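Local coordinates for pirin-like protein YhaK (Escherichia coli, PDB 2VEC), which is a monomeric cytoplasmic bicupin of the pirin family that lacks quercetin 2,3-dioxygenase activity and is probably sensitive to redox state through a reactive cysteine, at residues C33-Y38 with H210-A215; A43-S48 with R64-E69; L114-Q119 with P151-L156; L158-Q163 with H186-K191; S194-L199 with E236-L241. One frame throughout, in Å; residues are numbered along the deposited sequence.

Interaction 1: C33-Y38 with H210-A215; sequences CGQADY and HGKFHA
D37 OD2 is gripped from two directions: it accepts the backbone N-H of G211 in a bond of 3.0 Å between OD2 and N, and it takes part in a salt bridge with R31. The G211 donor arrives on the anti side of the carboxylate, 21° out of its plane, and the bond is straight at 161°. With CG of D37 anti to the backbone N (chi1 -170°), the carboxylate reaches H210, whose CB rests 3.3 Å from OD2. The aspartate is buried, and the arginine probably helps keep it ionised. K212 crosses the side chain of Q35 at about a right angle, CE lying 3.8 Å from Q35 NE2, itself hydrogen-bonded to D244 O, and 3.9 Å from CA of G34, which follows a cis peptide bond. S245 OG bonds both G34 O and K212 N, and a disulfide joins C33 to C227. Covalent and polar links lay the N-terminal chain on the C-terminal cupin domain, a join between the two halves of a bicupin.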
# COMPACT_ATOMS: atom_id res chain seq x y z
N CYS A 33 1.14 -20.12 5.51
CA CYS A 33 2.50 -19.78 5.00
C CYS A 33 3.33 -21.08 4.81
O CYS A 33 2.89 -22.16 5.23
CB CYS A 33 3.18 -18.75 5.95
SG CYS A 33 4.51 -17.66 5.27
N GLY A 34 4.51 -21.05 4.18
CA GLY A 34 5.09 -19.87 3.57
C GLY A 34 5.17 -19.92 2.07
O GLY A 34 4.98 -18.86 1.39
N GLN A 35 5.45 -21.13 1.57
CA GLN A 35 5.70 -21.40 0.14
C GLN A 35 4.52 -21.08 -0.75
O GLN A 35 4.66 -20.31 -1.71
CB GLN A 35 6.19 -22.84 -0.11
CG GLN A 35 7.73 -23.00 -0.14
CD GLN A 35 8.44 -21.78 -0.78
OE1 GLN A 35 8.27 -21.53 -1.99
NE2 GLN A 35 9.25 -21.04 0.05
N ALA A 36 3.36 -21.65 -0.42
CA ALA A 36 2.12 -21.34 -1.14
C ALA A 36 1.39 -20.12 -0.55
O ALA A 36 0.80 -19.34 -1.30
CB ALA A 36 1.21 -22.53 -1.16
N ASP A 37 1.44 -19.97 0.77
CA ASP A 37 0.67 -18.94 1.49
C ASP A 37 -0.80 -18.98 1.01
O ASP A 37 -1.37 -17.95 0.63
CB ASP A 37 1.34 -17.56 1.30
CG ASP A 37 0.76 -16.47 2.19
OD1 ASP A 37 -0.02 -16.79 3.11
OD2 ASP A 37 1.10 -15.28 1.99
N TYR A 38 -1.40 -20.18 1.04
CA TYR A 38 -2.61 -20.45 0.25
C TYR A 38 -3.77 -19.48 0.44
O TYR A 38 -4.34 -19.01 -0.56
CB TYR A 38 -3.08 -21.91 0.40
CG TYR A 38 -2.46 -22.83 -0.62
CD1 TYR A 38 -2.48 -22.51 -1.99
CD2 TYR A 38 -1.86 -24.03 -0.23
CE1 TYR A 38 -1.91 -23.38 -2.94
CE2 TYR A 38 -1.29 -24.90 -1.16
CZ TYR A 38 -1.32 -24.57 -2.52
OH TYR A 38 -0.75 -25.43 -3.43
N HIS A 210 1.90 -11.23 -0.02
CA HIS A 210 1.95 -12.67 0.14
C HIS A 210 3.35 -13.19 -0.06
O HIS A 210 4.18 -12.64 -0.75
CB HIS A 210 0.91 -13.42 -0.68
CG HIS A 210 1.22 -13.49 -2.15
ND1 HIS A 210 2.10 -14.40 -2.68
CD2 HIS A 210 0.73 -12.79 -3.19
CE1 HIS A 210 2.16 -14.25 -3.99
NE2 HIS A 210 1.32 -13.29 -4.33
N GLY A 211 3.64 -14.20 0.76
CA GLY A 211 4.99 -14.79 0.82
C GLY A 211 5.92 -14.17 1.84
O GLY A 211 5.60 -13.19 2.52
N LYS A 212 7.10 -14.77 1.96
CA LYS A 212 8.05 -14.38 2.99
C LYS A 212 9.32 -13.88 2.30
O LYS A 212 9.60 -14.24 1.16
CB LYS A 212 8.35 -15.56 3.91
CG LYS A 212 8.77 -16.80 3.20
CD LYS A 212 8.94 -17.98 4.20
CE LYS A 212 8.90 -19.31 3.46
NZ LYS A 212 9.55 -20.37 4.31
N PHE A 213 10.07 -13.01 2.98
CA PHE A 213 11.23 -12.38 2.38
C PHE A 213 12.10 -11.79 3.45
O PHE A 213 11.67 -11.68 4.60
CB PHE A 213 10.83 -11.32 1.33
CG PHE A 213 10.14 -10.08 1.86
CD1 PHE A 213 8.83 -10.13 2.36
CD2 PHE A 213 10.77 -8.83 1.76
CE1 PHE A 213 8.16 -8.92 2.80
CE2 PHE A 213 10.11 -7.64 2.20
CZ PHE A 213 8.79 -7.69 2.71
N HIS A 214 13.32 -11.42 3.09
CA HIS A 214 14.14 -10.70 4.03
C HIS A 214 14.78 -9.49 3.40
O HIS A 214 14.81 -9.35 2.18
CB HIS A 214 15.18 -11.61 4.69
CG HIS A 214 16.06 -12.35 3.72
ND1 HIS A 214 15.64 -13.46 3.02
CD2 HIS A 214 17.36 -12.15 3.36
CE1 HIS A 214 16.63 -13.91 2.27
NE2 HIS A 214 17.69 -13.15 2.47
N ALA A 215 15.22 -8.57 4.24
CA ALA A 215 15.86 -7.37 3.76
C ALA A 215 17.31 -7.37 4.20
O ALA A 215 17.62 -7.77 5.33
CB ALA A 215 15.15 -6.16 4.28

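Interaction 2: A43-S48 with R64-E69; sequences ARYTFS and RVLNQE
Backbone hydrogen bonds pair Y45 with Q68 and F47 with L66, two bonds to each pair; the shortest, F47 N to L66 O, is 2.7 Å and nearly straight at 173°. Side chain meets main chain at Q68, whose NE2 reaches A43 O at 2.9 Å from above the carbonyl plane and also bonds W40 O. Two waters bridge polar ends: one accepts from Y45 OH and donates to Q68 OE1, the other joins T46 OG1 to E69 OE2. Strands 45-48 and 64-69 run antiparallel, and 45-48 forms one margin of the six-stranded sheet of the N-terminal cupin. Apolar contacts gather on the face bearing Y45, F47, L66 and Q68. Q68 CB sits over one face of the Y45 ring, 4.0 Å from its centroid, while L66 CD2 touches Y45 CE2 and F47 CD2, each at 3.9 Å. Q207 of strand 203-208 packs on both rings and on L66. Between the two segments, R44 NH2 and E69 OE1 form a long salt bridge at 3.9 Å.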
# COMPACT_ATOMS: atom_id res chain seq x y z
N ALA A 43 -7.09 -13.26 3.96
CA ALA A 43 -6.58 -12.68 5.20
C ALA A 43 -7.21 -11.30 5.43
O ALA A 43 -7.48 -10.56 4.47
CB ALA A 43 -5.08 -12.61 5.18
N ARG A 44 -7.49 -10.97 6.70
CA ARG A 44 -8.05 -9.66 7.06
C ARG A 44 -7.27 -9.15 8.28
O ARG A 44 -7.20 -9.86 9.28
CB ARG A 44 -9.53 -9.82 7.46
CG ARG A 44 -10.48 -10.20 6.35
CD ARG A 44 -11.88 -10.58 6.94
NE ARG A 44 -12.41 -9.41 7.65
CZ ARG A 44 -12.78 -9.38 8.93
NH1 ARG A 44 -12.72 -10.47 9.70
NH2 ARG A 44 -13.22 -8.23 9.44
N TYR A 45 -6.70 -7.94 8.20
CA TYR A 45 -5.93 -7.38 9.29
C TYR A 45 -5.81 -5.88 9.13
O TYR A 45 -5.91 -5.40 8.00
CB TYR A 45 -4.52 -8.00 9.36
CG TYR A 45 -3.71 -7.98 8.07
CD1 TYR A 45 -3.76 -9.04 7.17
CD2 TYR A 45 -2.85 -6.92 7.78
CE1 TYR A 45 -2.98 -9.01 5.99
CE2 TYR A 45 -2.02 -6.89 6.61
CZ TYR A 45 -2.13 -7.94 5.71
OH TYR A 45 -1.36 -7.92 4.57
N THR A 46 -5.61 -5.16 10.24
CA THR A 46 -5.39 -3.70 10.22
C THR A 46 -4.22 -3.27 11.14
O THR A 46 -4.28 -3.55 12.35
CB THR A 46 -6.65 -2.95 10.72
OG1 THR A 46 -7.80 -3.40 9.99
CG2 THR A 46 -6.48 -1.44 10.53
N PHE A 47 -3.19 -2.63 10.55
CA PHE A 47 -2.10 -2.03 11.32
C PHE A 47 -2.49 -0.55 11.46
O PHE A 47 -2.85 0.05 10.46
CB PHE A 47 -0.75 -1.99 10.57
CG PHE A 47 -0.10 -3.33 10.32
CD1 PHE A 47 0.86 -3.82 11.20
CD2 PHE A 47 -0.30 -4.01 9.15
CE1 PHE A 47 1.52 -5.04 10.95
CE2 PHE A 47 0.34 -5.23 8.88
CZ PHE A 47 1.23 -5.75 9.78
N SER A 48 -2.40 0.01 12.66
CA SER A 48 -2.59 1.45 12.89
C SER A 48 -1.32 1.99 13.51
O SER A 48 -0.92 1.50 14.57
CB SER A 48 -3.78 1.69 13.81
OG SER A 48 -4.97 1.11 13.24
N ARG A 64 -0.23 5.87 8.31
CA ARG A 64 -1.13 5.81 9.49
C ARG A 64 -1.92 4.50 9.64
O ARG A 64 -2.25 4.07 10.74
CB ARG A 64 -2.07 7.02 9.50
CG ARG A 64 -1.31 8.37 9.48
CD ARG A 64 -0.27 8.48 10.67
NE ARG A 64 -0.86 8.24 11.99
CZ ARG A 64 -1.54 9.15 12.68
NH1 ARG A 64 -1.73 10.38 12.17
NH2 ARG A 64 -2.00 8.87 13.90
N VAL A 65 -2.23 3.87 8.52
CA VAL A 65 -2.96 2.60 8.58
C VAL A 65 -2.44 1.78 7.42
O VAL A 65 -2.16 2.34 6.36
CB VAL A 65 -4.46 2.84 8.36
CG1 VAL A 65 -5.20 1.48 7.99
CG2 VAL A 65 -5.07 3.51 9.60
N LEU A 66 -2.28 0.47 7.62
CA LEU A 66 -2.18 -0.45 6.49
C LEU A 66 -3.12 -1.60 6.79
O LEU A 66 -3.07 -2.25 7.87
CB LEU A 66 -0.74 -0.94 6.24
CG LEU A 66 -0.68 -1.87 4.99
CD1 LEU A 66 0.57 -1.71 4.22
CD2 LEU A 66 -0.93 -3.36 5.37
N ASN A 67 -4.06 -1.82 5.89
CA ASN A 67 -5.02 -2.88 6.16
C ASN A 67 -5.27 -3.76 4.97
O ASN A 67 -4.93 -3.40 3.84
CB ASN A 67 -6.31 -2.34 6.80
CG ASN A 67 -7.23 -1.65 5.83
OD1 ASN A 67 -7.76 -2.26 4.91
ND2 ASN A 67 -7.49 -0.37 6.10
N GLN A 68 -5.79 -4.95 5.24
CA GLN A 68 -6.29 -5.79 4.18
C GLN A 68 -7.66 -6.24 4.60
O GLN A 68 -7.85 -6.69 5.73
CB GLN A 68 -5.39 -7.00 3.92
CG GLN A 68 -6.06 -7.99 2.93
CD GLN A 68 -5.10 -9.00 2.36
OE1 GLN A 68 -4.01 -8.63 1.87
NE2 GLN A 68 -5.49 -10.29 2.39
N GLU A 69 -8.63 -6.07 3.72
CA GLU A 69 -10.02 -6.38 4.05
C GLU A 69 -10.62 -7.23 2.95
O GLU A 69 -10.16 -7.18 1.80
CB GLU A 69 -10.82 -5.10 4.25
CG GLU A 69 -10.44 -4.35 5.56
CD GLU A 69 -10.83 -5.15 6.81
OE1 GLU A 69 -12.03 -5.55 6.92
OE2 GLU A 69 -9.95 -5.39 7.68
O HOH W 1 -1.83 -9.90 2.88
O HOH W 2 -9.25 -5.87 10.16

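Interaction 3: L114-Q119 with P151-L156; sequences LLLSTQ and PLIQKL
The side chain of Q154 runs alongside that of L115, both pointing the same way from one hydrogen-bonded antiparallel pair. CB and CG lead off with CG anti to the carbonyl carbon (chi1 -59°), and the extended chain beyond them carries the amide out to the end of the leucine, where NE2 lies 3.4 Å from L115 CD2. The same NE2 donates to a water 3.0 Å away, while OE1 accepts from the backbone N of Q177. That water is a four-way junction: besides the side-chain amide NE2 of Q154 it accepts from S117 OG, and it donates to L115 O and, at 2.7 Å, to P151 O. S117 OG has a further partner in N150 ND2. The main chains are joined by L115 N to Q154 O at 2.9 Å, by the return bond from Q154 N to L115 O, and by S117 N to L152 O.

On the opposite face of the strands, L114 CD1 meets I153 CG2 at 3.9 Å and L116 CD2 meets I153 CG1 at 3.8 Å, with V106 of strand 105-109 packing on L114 and I153. Past the regular pairing, L152 CD2 lies 3.6 Å from CD of Q119, the two side chains set crosswise. Strand 153-157 is an outermost strand of the six-stranded antiparallel sheet of the N-terminal cupin beta-sandwich.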
# COMPACT_ATOMS: atom_id res chain seq x y z
N LEU A 114 -5.49 2.47 -6.62
CA LEU A 114 -6.35 3.64 -6.67
C LEU A 114 -5.89 4.59 -5.57
O LEU A 114 -5.75 4.15 -4.42
CB LEU A 114 -7.79 3.18 -6.40
CG LEU A 114 -8.89 4.18 -5.98
CD1 LEU A 114 -9.20 5.17 -7.12
CD2 LEU A 114 -10.14 3.43 -5.65
N LEU A 115 -5.72 5.87 -5.89
CA LEU A 115 -5.47 6.88 -4.87
C LEU A 115 -6.66 7.85 -4.75
O LEU A 115 -7.08 8.46 -5.73
CB LEU A 115 -4.17 7.65 -5.15
CG LEU A 115 -3.84 8.75 -4.14
CD1 LEU A 115 -3.36 8.16 -2.79
CD2 LEU A 115 -2.79 9.73 -4.66
N LEU A 116 -7.22 7.98 -3.55
CA LEU A 116 -8.24 9.00 -3.29
C LEU A 116 -7.61 10.07 -2.44
O LEU A 116 -7.18 9.78 -1.32
CB LEU A 116 -9.44 8.36 -2.56
CG LEU A 116 -10.07 7.17 -3.29
CD1 LEU A 116 -11.11 6.49 -2.39
CD2 LEU A 116 -10.74 7.70 -4.57
N SER A 117 -7.55 11.29 -2.97
CA SER A 117 -6.96 12.44 -2.24
C SER A 117 -8.17 13.08 -1.62
O SER A 117 -8.94 13.74 -2.31
CB SER A 117 -6.24 13.38 -3.19
OG SER A 117 -5.09 12.70 -3.68
N THR A 118 -8.40 12.77 -0.34
CA THR A 118 -9.71 13.02 0.25
C THR A 118 -9.85 14.47 0.68
O THR A 118 -8.85 15.19 0.85
CB THR A 118 -10.01 12.08 1.45
OG1 THR A 118 -9.14 12.41 2.53
CG2 THR A 118 -9.82 10.61 1.07
N GLN A 119 -11.10 14.88 0.87
CA GLN A 119 -11.42 16.27 1.16
C GLN A 119 -12.21 16.34 2.45
O GLN A 119 -13.08 15.51 2.68
CB GLN A 119 -12.27 16.89 0.05
CG GLN A 119 -11.83 16.66 -1.39
CD GLN A 119 -12.88 17.21 -2.38
OE1 GLN A 119 -13.73 16.46 -2.90
NE2 GLN A 119 -12.84 18.53 -2.62
N PRO A 151 -4.90 15.52 -7.70
CA PRO A 151 -6.15 15.08 -8.34
C PRO A 151 -7.00 14.29 -7.34
O PRO A 151 -6.45 13.58 -6.51
CB PRO A 151 -5.66 14.14 -9.46
CG PRO A 151 -4.27 14.49 -9.70
CD PRO A 151 -3.72 14.90 -8.33
N LEU A 152 -8.33 14.43 -7.40
CA LEU A 152 -9.22 13.69 -6.48
C LEU A 152 -9.04 12.18 -6.60
O LEU A 152 -9.02 11.48 -5.59
CB LEU A 152 -10.70 14.04 -6.77
CG LEU A 152 -11.16 15.44 -6.36
CD1 LEU A 152 -12.66 15.55 -6.57
CD2 LEU A 152 -10.79 15.74 -4.93
N ILE A 153 -8.93 11.68 -7.83
CA ILE A 153 -8.90 10.24 -8.08
C ILE A 153 -7.85 9.95 -9.16
O ILE A 153 -7.85 10.60 -10.23
CB ILE A 153 -10.29 9.77 -8.61
CG1 ILE A 153 -11.37 9.92 -7.54
CG2 ILE A 153 -10.23 8.30 -9.18
CD1 ILE A 153 -12.81 9.78 -8.08
N GLN A 154 -6.96 9.01 -8.87
CA GLN A 154 -6.03 8.49 -9.87
C GLN A 154 -6.04 6.97 -9.77
O GLN A 154 -6.21 6.41 -8.66
CB GLN A 154 -4.63 8.96 -9.58
CG GLN A 154 -4.48 10.48 -9.58
CD GLN A 154 -3.15 10.88 -8.99
OE1 GLN A 154 -2.12 10.84 -9.67
NE2 GLN A 154 -3.15 11.23 -7.72
N LYS A 155 -5.81 6.31 -10.90
CA LYS A 155 -5.62 4.86 -10.88
C LYS A 155 -4.36 4.50 -11.65
O LYS A 155 -3.97 5.22 -12.55
CB LYS A 155 -6.80 4.20 -11.59
CG LYS A 155 -8.08 4.12 -10.79
CD LYS A 155 -8.97 2.98 -11.34
CE LYS A 155 -9.47 3.19 -12.76
NZ LYS A 155 -10.32 1.97 -13.13
N LEU A 156 -3.79 3.33 -11.33
CA LEU A 156 -2.59 2.81 -11.98
C LEU A 156 -2.74 1.30 -12.18
O LEU A 156 -3.16 0.57 -11.28
CB LEU A 156 -1.32 3.11 -11.14
CG LEU A 156 0.04 2.47 -11.55
CD1 LEU A 156 1.18 3.42 -11.25
CD2 LEU A 156 0.28 1.13 -10.80
O HOH W 3 -5.66 11.00 -6.15
O HOH W 4 -11.10 11.53 -3.67

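Interaction 4: L158-Q163 with H186-K191; sequences LNMGKQ and HIVLDK
The H186 ring is met from two quite different directions. L158 comes over one face, its CD1 4.2 Å from the ring centroid and displaced from the centre in a CH-pi contact, the two side chains standing roughly perpendicular. M160 approaches in the ring plane instead, its SD 3.6 Å from H186 CE1 in an edge-on Met-aromatic contact. The methionine chain is bent at chi2 (-59°), which folds the sulfur back to this edge. A water in the same plane links H186 ND1 to M160 N, and the other ring nitrogen, NE2, is hydrogen-bonded to R248 NE, so both ring nitrogens have partners and the rotation of the ring is probably fixed.

V188 lies against main-chain oxygens, its CB 3.5 Å from G161 O and 3.7 Å from M160 O. Waters bridge each of these carbonyls to strand 186-189, one joining M160 O to V188 O and the other G161 O to H186 O. An Asx turn, in which N159 OD1 accepts from G161 N, shapes this loop. Further on, K162 lies across L189, CE 3.5 Å from L189 CD2, and V188 N donates to K162 O at 3.0 Å. The loop leads into strand 163-168, which flanks strand 183-189 on one side while strand 247-254 flanks it on the other; I187 packs on F197 and L241 of the facing sheet.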
# COMPACT_ATOMS: atom_id res chain seq x y z
N LEU A 158 -1.11 -2.15 -12.26
CA LEU A 158 0.14 -2.79 -11.78
C LEU A 158 0.75 -3.64 -12.87
O LEU A 158 0.06 -4.49 -13.47
CB LEU A 158 -0.11 -3.65 -10.54
CG LEU A 158 -0.69 -2.90 -9.36
CD1 LEU A 158 -1.05 -3.92 -8.26
CD2 LEU A 158 0.34 -1.92 -8.81
N ASN A 159 2.01 -3.37 -13.19
CA ASN A 159 2.65 -4.14 -14.25
C ASN A 159 3.14 -5.51 -13.80
O ASN A 159 3.38 -6.36 -14.66
CB ASN A 159 3.72 -3.36 -15.04
CG ASN A 159 4.99 -3.04 -14.23
OD1 ASN A 159 5.43 -3.82 -13.40
ND2 ASN A 159 5.60 -1.90 -14.55
N MET A 160 3.27 -5.71 -12.48
CA MET A 160 3.61 -7.06 -11.91
C MET A 160 5.05 -7.51 -12.23
O MET A 160 5.38 -8.70 -12.16
CB MET A 160 2.59 -8.12 -12.39
CG MET A 160 1.13 -7.78 -12.06
SD MET A 160 0.87 -7.59 -10.27
CE MET A 160 -0.89 -7.35 -10.17
N GLY A 161 5.92 -6.55 -12.56
CA GLY A 161 7.32 -6.89 -12.82
C GLY A 161 8.06 -7.02 -11.48
O GLY A 161 7.46 -6.93 -10.41
N LYS A 162 9.38 -7.24 -11.53
CA LYS A 162 10.15 -7.39 -10.28
C LYS A 162 9.92 -6.24 -9.32
O LYS A 162 9.68 -6.47 -8.12
CB LYS A 162 11.64 -7.53 -10.55
CG LYS A 162 12.02 -8.76 -11.36
CD LYS A 162 13.56 -8.96 -11.40
CE LYS A 162 14.18 -8.94 -9.97
NZ LYS A 162 15.67 -9.13 -10.06
N GLN A 163 9.99 -5.00 -9.82
CA GLN A 163 9.64 -3.85 -8.97
C GLN A 163 9.04 -2.75 -9.80
O GLN A 163 9.47 -2.54 -10.95
CB GLN A 163 10.85 -3.30 -8.20
CG GLN A 163 12.07 -2.87 -9.09
CD GLN A 163 13.04 -2.07 -8.24
OE1 GLN A 163 12.73 -0.94 -7.80
NE2 GLN A 163 14.21 -2.65 -7.96
N HIS A 186 5.90 -1.54 -5.54
CA HIS A 186 5.23 -2.86 -5.55
C HIS A 186 6.22 -3.86 -6.10
O HIS A 186 6.81 -3.62 -7.16
CB HIS A 186 3.98 -2.80 -6.42
CG HIS A 186 3.20 -4.10 -6.46
ND1 HIS A 186 2.87 -4.73 -7.64
CD2 HIS A 186 2.68 -4.87 -5.47
CE1 HIS A 186 2.21 -5.86 -7.38
NE2 HIS A 186 2.06 -5.95 -6.07
N ILE A 187 6.41 -4.96 -5.38
CA ILE A 187 7.46 -5.96 -5.66
C ILE A 187 6.85 -7.32 -5.95
O ILE A 187 6.02 -7.78 -5.21
CB ILE A 187 8.42 -6.09 -4.41
CG1 ILE A 187 9.22 -4.81 -4.25
CG2 ILE A 187 9.44 -7.28 -4.56
CD1 ILE A 187 8.75 -3.92 -3.09
N VAL A 188 7.26 -7.97 -7.04
CA VAL A 188 6.76 -9.31 -7.36
C VAL A 188 7.99 -10.11 -7.74
O VAL A 188 8.61 -9.83 -8.77
CB VAL A 188 5.71 -9.30 -8.55
CG1 VAL A 188 5.14 -10.72 -8.79
CG2 VAL A 188 4.55 -8.29 -8.24
N LEU A 189 8.34 -11.09 -6.91
CA LEU A 189 9.59 -11.87 -7.10
C LEU A 189 9.31 -13.35 -6.96
O LEU A 189 8.45 -13.73 -6.14
CB LEU A 189 10.65 -11.48 -6.05
CG LEU A 189 11.19 -10.04 -6.07
CD1 LEU A 189 12.08 -9.70 -4.87
CD2 LEU A 189 11.87 -9.67 -7.41
N ASP A 190 10.05 -14.17 -7.71
CA ASP A 190 10.11 -15.62 -7.51
C ASP A 190 11.08 -15.89 -6.36
O ASP A 190 11.93 -15.06 -6.04
CB ASP A 190 10.60 -16.36 -8.78
CG ASP A 190 9.64 -16.21 -9.98
OD1 ASP A 190 8.41 -16.11 -9.76
OD2 ASP A 190 10.10 -16.22 -11.14
N LYS A 191 10.93 -17.06 -5.74
CA LYS A 191 11.81 -17.46 -4.64
C LYS A 191 13.27 -17.31 -5.05
O LYS A 191 13.67 -17.72 -6.15
CB LYS A 191 11.50 -18.91 -4.23
CG LYS A 191 12.26 -19.39 -3.02
CD LYS A 191 11.96 -20.86 -2.76
CE LYS A 191 12.69 -21.37 -1.53
NZ LYS A 191 14.05 -21.84 -1.85
O HOH W 5 3.74 -4.00 -10.26
O HOH W 6 7.31 -10.24 -11.49
O HOH W 7 6.08 -4.88 -9.62

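Interaction 5: S194-L199 with E236-L241; sequences SANFQL and EANITL
A195 and L241, and F197 and I239, are the hydrogen-bonded pairs of this antiparallel ladder, each closed by two backbone bonds; among them L241 N to A195 O is 2.8 Å and almost straight at 174°. L199 N to A237 O continues the series beyond the strands. Among the side chains, N196 ND2 donates to T240 OG1 at 3.0 Å, with the hydroxyl oxygen close to the plane of the amide. CG of N196 stands anti to its own main-chain nitrogen (chi1 -180°), which turns the amide across to the neighbouring strand. Next to it Q198 and N238 lie side by side with their amides turned almost into one plane, and N238 OD1 touches Q198 CG at 3.2 Å.

The other face is apolar. F197 turns its ring edge to I239 O, and its CE2 lies 3.7 Å from L241 CD1, the leucine lying across the phenylalanine. L199 CD2 meets I239 CD1 at 3.9 Å. Outward from here, H185 makes an edge-to-face contact with F197, L251 packs on F197 and L199, A204 on L199 and I239, and L206 and F213 on L241. Strand 213-217 flanks strand 238-243 on its far side, with a backbone bond between T240 and L216. The pair is thus two-faced: amides and a hydroxyl line the more exposed side, while aromatic and aliphatic groups enter the interior of the C-terminal cupin sandwich.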
# COMPACT_ATOMS: atom_id res chain seq x y z
N SER A 194 15.91 -11.14 -6.18
CA SER A 194 16.12 -9.96 -5.34
C SER A 194 15.88 -8.67 -6.10
O SER A 194 15.93 -8.65 -7.34
CB SER A 194 17.54 -9.95 -4.76
OG SER A 194 18.51 -10.02 -5.77
N ALA A 195 15.64 -7.59 -5.35
CA ALA A 195 15.38 -6.26 -5.91
C ALA A 195 16.03 -5.24 -4.98
O ALA A 195 15.92 -5.37 -3.74
CB ALA A 195 13.88 -5.99 -6.02
N ASN A 196 16.70 -4.25 -5.57
CA ASN A 196 17.41 -3.23 -4.79
C ASN A 196 16.67 -1.89 -4.88
O ASN A 196 16.09 -1.55 -5.94
CB ASN A 196 18.87 -3.09 -5.29
CG ASN A 196 19.67 -2.04 -4.51
OD1 ASN A 196 19.89 -0.92 -5.00
ND2 ASN A 196 20.08 -2.38 -3.28
N PHE A 197 16.70 -1.13 -3.79
CA PHE A 197 15.99 0.16 -3.67
C PHE A 197 16.91 1.21 -3.03
O PHE A 197 17.60 0.94 -2.04
CB PHE A 197 14.68 0.01 -2.88
CG PHE A 197 13.78 -1.07 -3.42
CD1 PHE A 197 12.76 -0.76 -4.33
CD2 PHE A 197 13.97 -2.40 -3.05
CE1 PHE A 197 11.92 -1.76 -4.85
CE2 PHE A 197 13.15 -3.42 -3.58
CZ PHE A 197 12.12 -3.09 -4.47
N GLN A 198 16.90 2.41 -3.61
CA GLN A 198 17.62 3.55 -3.08
C GLN A 198 16.55 4.40 -2.39
O GLN A 198 15.54 4.75 -2.99
CB GLN A 198 18.30 4.35 -4.20
CG GLN A 198 19.54 3.65 -4.82
CD GLN A 198 20.50 4.58 -5.60
OE1 GLN A 198 20.17 5.12 -6.66
NE2 GLN A 198 21.73 4.70 -5.10
N LEU A 199 16.75 4.72 -1.12
CA LEU A 199 15.74 5.41 -0.35
C LEU A 199 16.00 6.91 -0.34
O LEU A 199 17.16 7.36 -0.24
CB LEU A 199 15.69 4.83 1.08
CG LEU A 199 14.95 3.51 1.38
CD1 LEU A 199 13.47 3.67 1.31
CD2 LEU A 199 15.37 2.34 0.50
N GLU A 236 18.48 3.68 6.49
CA GLU A 236 19.24 2.93 5.50
C GLU A 236 18.98 3.53 4.15
O GLU A 236 17.84 3.53 3.68
CB GLU A 236 18.80 1.47 5.45
CG GLU A 236 18.99 0.74 6.76
CD GLU A 236 20.46 0.58 7.12
OE1 GLU A 236 21.32 0.78 6.25
OE2 GLU A 236 20.76 0.25 8.29
N ALA A 237 20.02 4.03 3.51
CA ALA A 237 19.84 4.65 2.21
C ALA A 237 19.64 3.63 1.07
O ALA A 237 19.19 3.99 -0.01
CB ALA A 237 20.99 5.54 1.91
N ASN A 238 19.99 2.36 1.32
CA ASN A 238 19.84 1.32 0.29
C ASN A 238 19.36 0.07 0.95
O ASN A 238 19.89 -0.33 2.00
CB ASN A 238 21.17 0.97 -0.40
CG ASN A 238 21.63 2.02 -1.36
OD1 ASN A 238 21.18 2.08 -2.52
ND2 ASN A 238 22.60 2.83 -0.93
N ILE A 239 18.38 -0.58 0.33
CA ILE A 239 17.80 -1.80 0.88
C ILE A 239 17.61 -2.82 -0.25
O ILE A 239 17.12 -2.48 -1.33
CB ILE A 239 16.42 -1.57 1.55
CG1 ILE A 239 16.51 -0.60 2.76
CG2 ILE A 239 15.89 -2.89 2.07
CD1 ILE A 239 15.13 -0.25 3.36
N THR A 240 18.04 -4.05 0.00
CA THR A 240 17.87 -5.14 -0.95
C THR A 240 16.89 -6.10 -0.33
O THR A 240 17.05 -6.46 0.84
CB THR A 240 19.18 -5.89 -1.21
OG1 THR A 240 20.09 -5.01 -1.86
CG2 THR A 240 18.93 -7.09 -2.13
N LEU A 241 15.90 -6.50 -1.13
CA LEU A 241 14.88 -7.45 -0.70
C LEU A 241 15.09 -8.75 -1.41
O LEU A 241 15.29 -8.78 -2.64
CB LEU A 241 13.49 -6.95 -1.07
CG LEU A 241 13.04 -5.61 -0.46
CD1 LEU A 241 11.60 -5.38 -0.83
CD2 LEU A 241 13.26 -5.60 1.07

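In the fold
Interactions 2 and 3 belong to one six-stranded sheet of the N-terminal cupin, at its two outermost strands, with centres about 19 Å apart. Interactions 1, 4 and 5 touch one another around the C-terminal cupin. Interaction 4 reaches interaction 5 through K162 NZ and S194 O, 2.8 Å apart, and through I187 against F197; interaction 1 touches interaction 5 where A215 and F213 meet L241, and interaction 4 where Q35 NE2 lies 3.8 Å from K191 CE. Interactions 3 and 4 follow directly in sequence, carrying the chain from one cupin toward the other, while interaction 1 bridges the two. The oxidised C145 lies in sequence between the two segments of interaction 3.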